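Local coordinates for protein cellobiose 2-epimerase (Caldibacillus thermoamylovorans, PDB 5ZHB) that probably catalyses the reversible epimerisation of cellobiose at C2 of its reducing-end glucose, giving a mannose-ended disaccharide, at residues 183-197 with 205-217. Numbering follows the deposited sequence.
Sequences MNTHLHVLEAYTNLY and LKGRIANLIDLFY
Leu190, Tyr193, Ile209, Leu212 and Phe216 interlock as knobs into holes across a helical hairpin of the (alpha/alpha)6 barrel, its two helices running roughly antiparallel (150° between segment directions), with axes 9.9 Å apart at their closest. No hydrogen bond crosses the seam; it is held by apolar contact. Midway, Leu190 and Leu212 lie alongside one another, pointing opposite ways: CD1 of Leu190 drops between CB of Leu212 and CG2 of Ile209, while CD1 of Leu212 comes 3.7 Å from Val189 CG1. That valine methyl also lies over the centre of one face of the Tyr193 ring, 3.6 Å above its plane, and Leu205 CD1 approaches Tyr193 CG at 3.8 Å. Tyr193 sends its hydroxyl beyond the pair to Glu145 on helix 131-145. Near Met183, the Phe216 ring pushes its rim against the opposite backbone, CZ standing 3.6 Å from Leu187 CA. At the turn end, Leu205 CD2 fits against Leu196 CG at 3.6 Å and meets the edge of the Tyr197 ring. With CG anti to its own N (chi1 -171°), Tyr197 lays its ring along the first turn of segment 205-217, its CE1 3.7 Å from Lys206 CB and its hydroxyl end following the lysine's aliphatic chain. Cutting Tyr197 back to an alanine is likely to leave the Lys206 methylenes without their ring neighbour and open a gap beside Leu205. Such an antiparallel helical hairpin is the repeating element of the (alpha/alpha)6 barrel of the N-acylglucosamine 2-epimerase family.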
loop_
_atom_site.group_PDB
_atom_site.type_symbol
_atom_site.label_atom_id
_atom_site.label_comp_id
_atom_site.label_asym_id
_atom_site.label_seq_id
_atom_site.Cartn_x
_atom_site.Cartn_y
_atom_site.Cartn_z
ATOM N N MET A 183 6.892 -2.999 11.174
ATOM C CA MET A 183 7.073 -3.601 9.869
ATOM C C MET A 183 6.344 -2.758 8.835
ATOM O O MET A 183 6.894 -2.462 7.764
ATOM C CB MET A 183 6.563 -5.056 9.920
ATOM C CG MET A 183 6.521 -5.797 8.599
ATOM S SD MET A 183 5.027 -5.458 7.632
ATOM C CE MET A 183 3.803 -6.297 8.623
ATOM N N ASN A 184 5.132 -2.330 9.183
ATOM C CA ASN A 184 4.302 -1.637 8.194
ATOM C C ASN A 184 5.006 -0.392 7.664
ATOM O O ASN A 184 5.032 -0.161 6.453
ATOM C CB ASN A 184 2.918 -1.325 8.745
ATOM C CG ASN A 184 1.993 -0.821 7.660
ATOM O OD1 ASN A 184 1.654 -1.569 6.740
ATOM N ND2 ASN A 184 1.648 0.459 7.729
ATOM N N THR A 185 5.544 0.456 8.569
ATOM C CA THR A 185 6.204 1.688 8.139
ATOM C C THR A 185 7.426 1.378 7.278
ATOM O O THR A 185 7.608 1.980 6.234
ATOM C CB THR A 185 6.583 2.547 9.351
ATOM O OG1 THR A 185 5.366 2.947 9.972
ATOM C CG2 THR A 185 7.352 3.793 8.951
ATOM N N HIS A 186 8.232 0.379 7.689
ATOM C CA HIS A 186 9.408 -0.024 6.939
ATOM C C HIS A 186 9.030 -0.520 5.543
ATOM O O HIS A 186 9.727 -0.229 4.565
ATOM C CB HIS A 186 10.204 -1.031 7.788
ATOM C CG HIS A 186 10.914 -0.327 8.909
ATOM N ND1 HIS A 186 10.288 -0.005 10.094
ATOM C CD2 HIS A 186 12.189 0.155 9.002
ATOM C CE1 HIS A 186 11.157 0.654 10.877
ATOM N NE2 HIS A 186 12.323 0.765 10.239
ATOM N N LEU A 187 7.903 -1.240 5.435
ATOM C CA LEU A 187 7.512 -1.784 4.132
ATOM C C LEU A 187 7.255 -0.645 3.149
ATOM O O LEU A 187 7.727 -0.672 1.995
ATOM C CB LEU A 187 6.291 -2.698 4.296
ATOM C CG LEU A 187 5.716 -3.323 3.013
ATOM C CD1 LEU A 187 6.771 -4.090 2.268
ATOM C CD2 LEU A 187 4.533 -4.212 3.296
ATOM N N HIS A 188 6.446 0.339 3.594
ATOM C CA HIS A 188 6.031 1.431 2.711
ATOM C C HIS A 188 7.170 2.423 2.472
ATOM O O HIS A 188 7.206 3.050 1.416
ATOM C CB HIS A 188 4.662 1.987 3.120
ATOM C CG HIS A 188 3.636 0.922 2.968
ATOM N ND1 HIS A 188 3.217 0.483 1.725
ATOM C CD2 HIS A 188 3.066 0.102 3.850
ATOM C CE1 HIS A 188 2.362 -0.519 1.902
ATOM N NE2 HIS A 188 2.271 -0.775 3.161
ATOM N N VAL A 189 8.131 2.536 3.396
ATOM C CA VAL A 189 9.327 3.286 3.072
ATOM C C VAL A 189 10.060 2.573 1.930
ATOM O O VAL A 189 10.466 3.205 0.965
ATOM C CB VAL A 189 10.232 3.536 4.289
ATOM C CG1 VAL A 189 11.574 4.150 3.885
ATOM C CG2 VAL A 189 9.516 4.418 5.300
ATOM N N LEU A 190 10.241 1.251 2.044
ATOM C CA LEU A 190 10.910 0.495 0.979
ATOM C C LEU A 190 10.174 0.632 -0.357
ATOM O O LEU A 190 10.779 0.874 -1.397
ATOM C CB LEU A 190 11.035 -0.955 1.438
ATOM C CG LEU A 190 11.653 -1.930 0.432
ATOM C CD1 LEU A 190 13.077 -1.559 0.047
ATOM C CD2 LEU A 190 11.645 -3.278 1.074
ATOM N N GLU A 191 8.848 0.510 -0.330
ATOM C CA GLU A 191 8.024 0.630 -1.524
ATOM C C GLU A 191 8.268 1.992 -2.178
ATOM O O GLU A 191 8.460 2.085 -3.373
ATOM C CB GLU A 191 6.573 0.454 -1.072
ATOM C CG GLU A 191 5.502 0.774 -2.106
ATOM C CD GLU A 191 4.124 0.734 -1.463
ATOM O OE1 GLU A 191 3.924 1.456 -0.464
ATOM O OE2 GLU A 191 3.285 -0.049 -1.907
ATOM N N ALA A 192 8.188 3.059 -1.376
ATOM C CA ALA A 192 8.353 4.414 -1.873
ATOM C C ALA A 192 9.747 4.625 -2.475
ATOM O O ALA A 192 9.916 5.180 -3.566
ATOM C CB ALA A 192 8.122 5.330 -0.703
ATOM N N TYR A 193 10.752 4.175 -1.744
ATOM C CA TYR A 193 12.132 4.382 -2.154
ATOM C C TYR A 193 12.458 3.598 -3.417
ATOM O O TYR A 193 13.251 4.081 -4.216
ATOM C CB TYR A 193 13.104 3.965 -1.053
ATOM C CG TYR A 193 13.256 4.951 0.097
ATOM C CD1 TYR A 193 12.399 6.039 0.251
ATOM C CD2 TYR A 193 14.271 4.782 1.030
ATOM C CE1 TYR A 193 12.564 6.933 1.289
ATOM C CE2 TYR A 193 14.451 5.675 2.072
ATOM C CZ TYR A 193 13.606 6.767 2.191
ATOM O OH TYR A 193 13.772 7.625 3.253
ATOM N N THR A 194 11.881 2.394 -3.579
ATOM C CA THR A 194 11.987 1.669 -4.844
ATOM C C THR A 194 11.558 2.549 -6.017
ATOM O O THR A 194 12.254 2.617 -7.044
ATOM C CB THR A 194 11.159 0.392 -4.804
ATOM O OG1 THR A 194 11.734 -0.335 -3.728
ATOM C CG2 THR A 194 11.264 -0.439 -6.070
ATOM N N ASN A 195 10.424 3.240 -5.860
ATOM C CA ASN A 195 9.859 4.055 -6.931
ATOM C C ASN A 195 10.710 5.303 -7.173
ATOM O O ASN A 195 10.835 5.769 -8.328
ATOM C CB ASN A 195 8.380 4.341 -6.665
ATOM C CG ASN A 195 7.537 4.292 -7.912
ATOM O OD1 ASN A 195 7.674 3.372 -8.737
ATOM N ND2 ASN A 195 6.655 5.274 -8.085
ATOM N N LEU A 196 11.296 5.829 -6.094
ATOM C CA LEU A 196 12.140 7.014 -6.182
ATOM C C LEU A 196 13.385 6.659 -6.999
ATOM O O LEU A 196 13.796 7.416 -7.882
ATOM C CB LEU A 196 12.480 7.544 -4.790
ATOM C CG LEU A 196 13.356 8.806 -4.726
ATOM C CD1 LEU A 196 12.798 9.984 -5.519
ATOM C CD2 LEU A 196 13.579 9.228 -3.295
ATOM N N TYR A 197 13.951 5.473 -6.737
ATOM C CA TYR A 197 15.182 5.060 -7.400
ATOM C C TYR A 197 14.933 4.833 -8.892
ATOM O O TYR A 197 15.825 5.064 -9.705
ATOM C CB TYR A 197 15.754 3.833 -6.689
ATOM C CG TYR A 197 17.148 3.495 -7.188
ATOM C CD1 TYR A 197 18.268 4.134 -6.672
ATOM C CD2 TYR A 197 17.321 2.625 -8.261
ATOM C CE1 TYR A 197 19.535 3.866 -7.167
ATOM C CE2 TYR A 197 18.584 2.316 -8.738
ATOM C CZ TYR A 197 19.687 2.950 -8.196
ATOM O OH TYR A 197 20.912 2.653 -8.697
ATOM N N LEU A 205 20.700 6.639 -2.023
ATOM C CA LEU A 205 19.352 6.070 -1.956
ATOM C C LEU A 205 19.442 4.546 -2.119
ATOM O O LEU A 205 18.925 3.786 -1.284
ATOM C CB LEU A 205 18.489 6.722 -3.037
ATOM C CG LEU A 205 17.107 6.102 -3.299
ATOM C CD1 LEU A 205 16.263 6.049 -2.023
ATOM C CD2 LEU A 205 16.359 6.816 -4.372
ATOM N N LYS A 206 20.186 4.115 -3.154
ATOM C CA LYS A 206 20.448 2.696 -3.364
ATOM C C LYS A 206 20.859 2.024 -2.057
ATOM O O LYS A 206 20.369 0.942 -1.715
ATOM C CB LYS A 206 21.522 2.471 -4.435
ATOM C CG LYS A 206 21.538 1.065 -5.012
ATOM C CD LYS A 206 22.697 0.831 -5.972
ATOM C CE LYS A 206 22.767 -0.568 -6.456
ATOM N NZ LYS A 206 23.697 -0.657 -7.584
ATOM N N GLY A 207 21.755 2.677 -1.304
ATOM C CA GLY A 207 22.218 2.110 -0.061
ATOM C C GLY A 207 21.137 2.095 1.008
ATOM O O GLY A 207 21.165 1.236 1.887
ATOM N N ARG A 208 20.223 3.082 0.969
ATOM C CA ARG A 208 19.103 3.094 1.901
ATOM C C ARG A 208 18.165 1.919 1.584
ATOM O O ARG A 208 17.668 1.267 2.507
ATOM C CB ARG A 208 18.421 4.474 1.913
ATOM C CG ARG A 208 19.387 5.612 2.279
ATOM C CD ARG A 208 19.419 5.861 3.783
ATOM N NE ARG A 208 20.121 4.796 4.474
ATOM C CZ ARG A 208 20.086 4.455 5.731
ATOM N NH1 ARG A 208 19.111 4.793 6.555
ATOM N NH2 ARG A 208 21.049 3.664 6.146
ATOM N N ILE A 209 17.974 1.610 0.308
ATOM C CA ILE A 209 17.181 0.433 -0.057
ATOM C C ILE A 209 17.836 -0.855 0.461
ATOM O O ILE A 209 17.184 -1.723 1.073
ATOM C CB ILE A 209 16.928 0.438 -1.569
ATOM C CG1 ILE A 209 16.060 1.653 -1.949
ATOM C CG2 ILE A 209 16.274 -0.873 -2.031
ATOM C CD1 ILE A 209 16.055 2.001 -3.421
ATOM N N ALA A 210 19.168 -0.967 0.290
ATOM C CA ALA A 210 19.859 -2.188 0.690
ATOM C C ALA A 210 19.737 -2.368 2.189
ATOM O O ALA A 210 19.521 -3.481 2.674
ATOM C CB ALA A 210 21.322 -2.181 0.236
ATOM N N ASN A 211 19.815 -1.250 2.922
ATOM C CA ASN A 211 19.606 -1.273 4.354
ATOM C C ASN A 211 18.212 -1.800 4.721
ATOM O O ASN A 211 18.098 -2.674 5.583
ATOM C CB ASN A 211 19.969 0.076 4.969
ATOM C CG ASN A 211 19.815 0.082 6.468
ATOM O OD1 ASN A 211 20.437 -0.715 7.175
ATOM N ND2 ASN A 211 18.963 0.957 6.984
ATOM N N LEU A 212 17.147 -1.270 4.108
ATOM C CA LEU A 212 15.780 -1.754 4.375
ATOM C C LEU A 212 15.625 -3.248 4.092
ATOM O O LEU A 212 14.983 -3.993 4.862
ATOM C CB LEU A 212 14.808 -0.896 3.558
ATOM C CG LEU A 212 14.474 0.463 4.207
ATOM C CD1 LEU A 212 14.055 1.507 3.242
ATOM C CD2 LEU A 212 13.376 0.305 5.245
ATOM N N ILE A 213 16.226 -3.701 3.005
ATOM C CA ILE A 213 16.116 -5.108 2.640
ATOM C C ILE A 213 16.752 -5.974 3.713
ATOM O O ILE A 213 16.189 -6.975 4.161
ATOM C CB ILE A 213 16.696 -5.364 1.241
ATOM C CG1 ILE A 213 15.827 -4.722 0.192
ATOM C CG2 ILE A 213 16.847 -6.882 0.994
ATOM C CD1 ILE A 213 16.532 -4.461 -1.122
ATOM N N ASP A 214 17.904 -5.531 4.207
ATOM C CA ASP A 214 18.631 -6.283 5.223
ATOM C C ASP A 214 17.886 -6.282 6.554
ATOM O O ASP A 214 17.794 -7.321 7.216
ATOM C CB ASP A 214 20.073 -5.813 5.270
ATOM C CG ASP A 214 20.983 -6.850 5.902
ATOM O OD1 ASP A 214 21.092 -7.956 5.319
ATOM O OD2 ASP A 214 21.428 -6.597 7.025
ATOM N N LEU A 215 17.269 -5.133 6.913
ATOM C CA LEU A 215 16.400 -5.094 8.073
ATOM C C LEU A 215 15.249 -6.093 7.921
ATOM O O LEU A 215 14.889 -6.784 8.872
ATOM C CB LEU A 215 15.875 -3.674 8.289
ATOM C CG LEU A 215 16.856 -2.614 8.809
ATOM C CD1 LEU A 215 16.235 -1.241 8.704
ATOM C CD2 LEU A 215 17.210 -2.900 10.231
ATOM N N PHE A 216 14.628 -6.141 6.743
ATOM C CA PHE A 216 13.582 -7.134 6.525
ATOM C C PHE A 216 14.138 -8.541 6.740
ATOM O O PHE A 216 13.534 -9.333 7.470
ATOM C CB PHE A 216 12.918 -7.032 5.151
ATOM C CG PHE A 216 11.680 -6.148 5.227
ATOM C CD1 PHE A 216 10.473 -6.666 5.689
ATOM C CD2 PHE A 216 11.769 -4.794 4.948
ATOM C CE1 PHE A 216 9.357 -5.853 5.806
ATOM C CE2 PHE A 216 10.650 -3.984 5.061
ATOM C CZ PHE A 216 9.456 -4.508 5.504
ATOM N N TYR A 217 15.278 -8.812 6.120
ATOM C CA TYR A 217 15.853 -10.160 6.148
ATOM C C TYR A 217 16.239 -10.563 7.578
ATOM O O TYR A 217 15.770 -11.594 8.067
ATOM C CB TYR A 217 17.035 -10.298 5.192
ATOM C CG TYR A 217 17.605 -11.709 5.291
ATOM C CD1 TYR A 217 16.979 -12.782 4.654
ATOM C CD2 TYR A 217 18.727 -11.976 6.071
ATOM C CE1 TYR A 217 17.461 -14.079 4.780
ATOM C CE2 TYR A 217 19.223 -13.265 6.191
ATOM C CZ TYR A 217 18.597 -14.311 5.539
ATOM O OH TYR A 217 19.088 -15.570 5.650
#